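Local structure of B-cell lymphoma 3 protein (Homo sapiens, 1K1A) at residues A119-V124 and A144-S149; S189-G194 and R226-I231. The protein regulates transcription of NF-kappa-B target genes, retaining the p50 subunit in the cytoplasm and activating transcription in the nucleus, and forms complexes with p50 or p52 homodimers. All blocks are in the same frame, centred on the assembly; numbering follows the deposited sequence.

Contact 1 joins a helix of the fourth repeat to the loop leading into the fifth, and its centre lies about 7 Å from the centre of the chain, which is the ankyrin repeat domain of the protein. Contact 2 sets a helix of the sixth repeat against one of the seventh near the carboxy-terminal end of the stack, its centre about 29 Å from the centre of the chain. Both are largely buried and neither shares an element with the other. They illustrate how one architecture is held together by different chemistry at different points: the first is polar, imidazole against carbonyl and carboxylate; the second is the two methyls of one valine meeting a serine and a glycine.

Contact 1. Residues A119-V124 and A144-S149; sequences ALHVAV and AVDIKS
Helix 119-126 faces an irregular loop, and the backbones come nearest at His121 and Asp146, whose CA atoms are 8.3 Å apart. This is the ankyrin arrangement in which the first helix of a repeat, here the fourth, lies beside the loop that runs on to the next. The imidazole of His121 spans the distance, its chi1 of -71° sending it out from the helix with CG anti to the carbonyl carbon. At the edge of the ring, NE2 of His121 lies 3.1 Å from O of Ala144. Over one face comes the carboxylate of Asp146, OD1 3.4 Å from CE1 of His121 and displaced toward the rim; the two flat groups stand 77° apart. The ring of His156, in helix 153-159, also meets that of His121, and its NE2 is hydrogen-bonded to OD1 of Asp146. Replacing the imidazole with an alanine methyl is likely to open a gap, leaving the Ala144 carbonyl without its ring-edge neighbour and Asp146 without the face beneath OD1. The other carboxylate oxygen turns back into its own loop, where OG of Ser149 donates to OD2 of Asp146 on the syn side at 2.9 Å.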
loop_
_atom_site.group_PDB
_atom_site.type_symbol
_atom_site.label_atom_id
_atom_site.label_comp_id
_atom_site.label_asym_id
_atom_site.label_seq_id
_atom_site.Cartn_x
_atom_site.Cartn_y
_atom_site.Cartn_z
ATOM N N ALA A 119 -0.145 3.175 -1.274
ATOM C CA ALA A 119 -0.566 2.325 -0.172
ATOM C C ALA A 119 -0.616 0.856 -0.603
ATOM O O ALA A 119 -0.249 -0.033 0.165
ATOM C CB ALA A 119 -1.911 2.772 0.344
ATOM N N LEU A 120 -1.062 0.609 -1.833
ATOM C CA LEU A 120 -1.122 -0.756 -2.364
ATOM C C LEU A 120 0.257 -1.430 -2.423
ATOM O O LEU A 120 0.398 -2.608 -2.070
ATOM C CB LEU A 120 -1.808 -0.786 -3.739
ATOM C CG LEU A 120 -1.949 -2.169 -4.370
ATOM C CD1 LEU A 120 -2.697 -3.090 -3.409
ATOM C CD2 LEU A 120 -2.677 -2.083 -5.702
ATOM N N HIS A 121 1.270 -0.693 -2.872
ATOM C CA HIS A 121 2.641 -1.219 -2.892
ATOM C C HIS A 121 3.064 -1.631 -1.485
ATOM O O HIS A 121 3.588 -2.717 -1.279
ATOM C CB HIS A 121 3.641 -0.181 -3.421
ATOM C CG HIS A 121 3.521 0.097 -4.888
ATOM N ND1 HIS A 121 3.894 -0.812 -5.856
ATOM C CD2 HIS A 121 3.108 1.202 -5.554
ATOM C CE1 HIS A 121 3.697 -0.286 -7.052
ATOM N NE2 HIS A 121 3.211 0.931 -6.897
ATOM N N VAL A 122 2.856 -0.738 -0.521
ATOM C CA VAL A 122 3.179 -1.017 0.874
ATOM C C VAL A 122 2.447 -2.263 1.382
ATOM O O VAL A 122 3.056 -3.148 1.983
ATOM C CB VAL A 122 2.832 0.179 1.783
ATOM C CG1 VAL A 122 3.033 -0.187 3.245
ATOM C CG2 VAL A 122 3.691 1.391 1.421
ATOM N N ALA A 123 1.147 -2.340 1.120
ATOM C CA ALA A 123 0.358 -3.478 1.572
ATOM C C ALA A 123 0.868 -4.807 0.993
ATOM O O ALA A 123 0.977 -5.811 1.706
ATOM C CB ALA A 123 -1.125 -3.277 1.234
ATOM N N VAL A 124 1.154 -4.809 -0.302
ATOM C CA VAL A 124 1.635 -6.018 -0.972
ATOM C C VAL A 124 2.961 -6.460 -0.359
ATOM O O VAL A 124 3.179 -7.652 -0.115
ATOM C CB VAL A 124 1.771 -5.794 -2.493
ATOM C CG1 VAL A 124 2.537 -6.963 -3.167
ATOM C CG2 VAL A 124 0.396 -5.624 -3.128
ATOM N N ALA A 144 -0.785 0.551 -10.696
ATOM C CA ALA A 144 0.027 1.744 -10.425
ATOM C C ALA A 144 1.533 1.444 -10.352
ATOM O O ALA A 144 1.951 0.487 -9.694
ATOM C CB ALA A 144 -0.434 2.425 -9.154
ATOM N N VAL A 145 2.340 2.263 -11.033
ATOM C CA VAL A 145 3.791 2.106 -11.006
ATOM C C VAL A 145 4.457 3.270 -10.280
ATOM O O VAL A 145 4.260 4.438 -10.628
ATOM C CB VAL A 145 4.420 1.975 -12.427
ATOM C CG1 VAL A 145 3.664 0.943 -13.275
ATOM C CG2 VAL A 145 4.457 3.315 -13.128
ATOM N N ASP A 146 5.196 2.940 -9.237
ATOM C CA ASP A 146 5.976 3.940 -8.506
ATOM C C ASP A 146 7.182 4.408 -9.340
ATOM O O ASP A 146 7.750 3.638 -10.116
ATOM C CB ASP A 146 6.425 3.379 -7.164
ATOM C CG ASP A 146 7.310 2.171 -7.314
ATOM O OD1 ASP A 146 6.796 1.098 -7.671
ATOM O OD2 ASP A 146 8.545 2.205 -7.110
ATOM N N ILE A 147 7.571 5.665 -9.172
ATOM C CA ILE A 147 8.603 6.252 -10.015
ATOM C C ILE A 147 10.000 5.610 -9.874
ATOM O O ILE A 147 10.717 5.490 -10.864
ATOM C CB ILE A 147 8.652 7.789 -9.818
ATOM C CG1 ILE A 147 9.931 8.384 -10.415
ATOM C CD1 ILE A 147 9.725 9.146 -11.717
ATOM N N LYS A 148 10.357 5.159 -8.670
ATOM C CA LYS A 148 11.695 4.575 -8.415
ATOM C C LYS A 148 12.059 3.388 -9.307
ATOM O O LYS A 148 13.097 3.384 -9.970
ATOM C CB LYS A 148 11.830 4.116 -6.958
ATOM C CG LYS A 148 12.508 5.083 -6.014
ATOM C CD LYS A 148 13.352 4.310 -4.997
ATOM C CE LYS A 148 13.134 4.811 -3.580
ATOM N NZ LYS A 148 13.870 6.073 -3.311
ATOM N N SER A 149 11.198 2.372 -9.308
ATOM C CA SER A 149 11.498 1.116 -9.982
ATOM C C SER A 149 10.698 0.880 -11.250
ATOM O O SER A 149 11.070 0.046 -12.081
ATOM C CB SER A 149 11.267 -0.042 -9.017
ATOM O OG SER A 149 9.960 0.023 -8.453
#

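Contact 2. Residues S189-G194 and R226-I231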
loop_
_atom_site.group_PDB
_atom_site.type_symbol
_atom_site.label_atom_id
_atom_site.label_comp_id
_atom_site.label_asym_id
_atom_site.label_seq_id
_atom_site.Cartn_x
_atom_site.Cartn_y
_atom_site.Cartn_z
ATOM N N SER A 189 11.229 -12.544 -14.259
ATOM C CA SER A 189 11.725 -12.709 -12.895
ATOM C C SER A 189 11.525 -14.116 -12.354
ATOM O O SER A 189 12.471 -14.730 -11.824
ATOM C CB SER A 189 11.078 -11.689 -11.950
ATOM O OG SER A 189 11.766 -10.448 -11.989
ATOM N N ALA A 190 10.302 -14.625 -12.475
ATOM C CA ALA A 190 9.981 -15.967 -11.996
ATOM C C ALA A 190 10.781 -17.023 -12.745
ATOM O O ALA A 190 11.284 -17.973 -12.141
ATOM C CB ALA A 190 8.478 -16.245 -12.127
ATOM N N SER A 191 10.900 -16.849 -14.057
ATOM C CA SER A 191 11.615 -17.801 -14.901
ATOM C C SER A 191 13.114 -17.815 -14.611
ATOM O O SER A 191 13.720 -18.884 -14.493
ATOM C CB SER A 191 11.379 -17.499 -16.384
ATOM O OG SER A 191 12.189 -18.336 -17.199
ATOM N N GLY A 192 13.703 -16.625 -14.511
ATOM C CA GLY A 192 15.130 -16.491 -14.264
ATOM C C GLY A 192 15.569 -16.997 -12.899
ATOM O O GLY A 192 16.722 -17.389 -12.714
ATOM N N ARG A 193 14.647 -17.004 -11.946
ATOM C CA ARG A 193 14.962 -17.436 -10.585
ATOM C C ARG A 193 14.481 -18.847 -10.293
ATOM O O ARG A 193 14.695 -19.367 -9.199
ATOM C CB ARG A 193 14.362 -16.471 -9.569
ATOM C CG ARG A 193 14.985 -15.103 -9.576
ATOM C CD ARG A 193 14.225 -14.083 -8.736
ATOM N NE ARG A 193 13.949 -14.575 -7.387
ATOM C CZ ARG A 193 13.359 -13.851 -6.439
ATOM N NH1 ARG A 193 12.986 -12.606 -6.693
ATOM N NH2 ARG A 193 13.145 -14.368 -5.237
ATOM N N GLY A 194 13.811 -19.456 -11.265
ATOM C CA GLY A 194 13.303 -20.806 -11.113
ATOM C C GLY A 194 12.252 -20.957 -10.032
ATOM O O GLY A 194 12.196 -21.983 -9.350
ATOM N N ARG A 226 15.563 -26.841 -16.992
ATOM C CA ARG A 226 14.711 -27.539 -17.944
ATOM C C ARG A 226 13.259 -27.664 -17.454
ATOM O O ARG A 226 12.332 -27.752 -18.255
ATOM C CB ARG A 226 15.259 -28.955 -18.201
ATOM C CG ARG A 226 16.471 -28.971 -19.132
ATOM C CD ARG A 226 17.597 -28.054 -18.659
ATOM N NE ARG A 226 18.327 -27.423 -19.769
ATOM C CZ ARG A 226 18.486 -26.099 -19.901
ATOM N NH1 ARG A 226 18.151 -25.261 -18.914
ATOM N NH2 ARG A 226 18.982 -25.514 -21.001
ATOM N N ARG A 227 13.073 -27.675 -16.136
ATOM C CA ARG A 227 11.730 -27.748 -15.559
ATOM C C ARG A 227 10.942 -26.482 -15.885
ATOM O O ARG A 227 9.744 -26.536 -16.135
ATOM C CB ARG A 227 11.820 -27.897 -14.036
ATOM C CG ARG A 227 10.490 -28.287 -13.393
ATOM C CD ARG A 227 10.228 -29.791 -13.422
ATOM N NE ARG A 227 9.794 -30.324 -12.122
ATOM C CZ ARG A 227 8.773 -31.177 -11.968
ATOM N NH1 ARG A 227 8.541 -32.143 -12.864
ATOM N NH2 ARG A 227 7.919 -31.143 -10.935
ATOM N N VAL A 228 11.623 -25.344 -15.877
ATOM C CA VAL A 228 10.988 -24.072 -16.217
ATOM C C VAL A 228 10.598 -24.054 -17.686
ATOM O O VAL A 228 9.476 -23.683 -18.041
ATOM C CB VAL A 228 11.909 -22.878 -15.912
ATOM C CG1 VAL A 228 11.335 -21.585 -16.504
ATOM C CG2 VAL A 228 12.106 -22.734 -14.421
ATOM N N ILE A 229 11.525 -24.469 -18.545
ATOM C CA ILE A 229 11.260 -24.512 -19.976
ATOM C C ILE A 229 10.018 -25.351 -20.247
ATOM O O ILE A 229 9.150 -24.972 -21.038
ATOM C CB ILE A 229 12.457 -25.118 -20.720
ATOM C CG1 ILE A 229 13.772 -24.551 -20.177
ATOM C CG2 ILE A 229 12.309 -24.909 -22.224
ATOM C CD1 ILE A 229 14.444 -23.567 -21.092
ATOM N N ASP A 230 9.939 -26.491 -19.568
ATOM C CA ASP A 230 8.819 -27.416 -19.723
ATOM C C ASP A 230 7.491 -26.737 -19.423
ATOM O O ASP A 230 6.506 -26.943 -20.129
ATOM C CB ASP A 230 8.993 -28.610 -18.770
ATOM C CG ASP A 230 9.880 -29.715 -19.342
ATOM O OD1 ASP A 230 10.321 -29.625 -20.547
ATOM O OD2 ASP A 230 10.182 -30.736 -18.621
ATOM N N ILE A 231 7.469 -25.938 -18.363
ATOM C CA ILE A 231 6.264 -25.213 -17.977
ATOM C C ILE A 231 5.917 -24.138 -19.012
ATOM O O ILE A 231 4.769 -24.029 -19.444
ATOM C CB ILE A 231 6.433 -24.603 -16.569
ATOM C CG1 ILE A 231 6.555 -25.722 -15.531
ATOM C CG2 ILE A 231 5.262 -23.690 -16.238
ATOM C CD1 ILE A 231 7.278 -25.326 -14.257
#
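Two first torsions prepare the meeting of Ser191 and Val228. In Ser191 the hydroxyl extends anti to the backbone N (chi1 174°), and Val228 has its CG1 in the matching position at 170°, leaving CG2 beside the backbone N. The valine thereby turns both methyls to 189-194. CG1 of Val228 lies 3.4 Å from OG of Ser191 and 4.1 Å from CB of the same serine, so it packs alongside the whole short side chain. CG2 of Val228 lies 4.0 Å from CA of Gly194, in the turn that follows the helix. The contact of methyl with hydroxyl is one of packing, for OG of Ser191 is hydrogen-bonded to the backbone O of Pro219, which leaves the buried oxygen satisfied.

Gly194 owes its position to the way the helix closes. With phi at 64° it leaves helical geometry in a Schellman motif, and its N bonds back to O of Ser191 at 3.3 Å. The chain turns there toward helix 196-204, whose Leu196 also touches Val228, while Ala223 touches both Ser191 and Val228. A serine and a glycine on one side probably help the backbones come close, CA of Ser191 lying 6.4 Å from CA of Val228. Ser191 also bonds through its backbone to Arg224, and this helix of the sixth repeat packs on the C-terminal helix of the seventh, as in the helix layers of stacked ankyrin repeats.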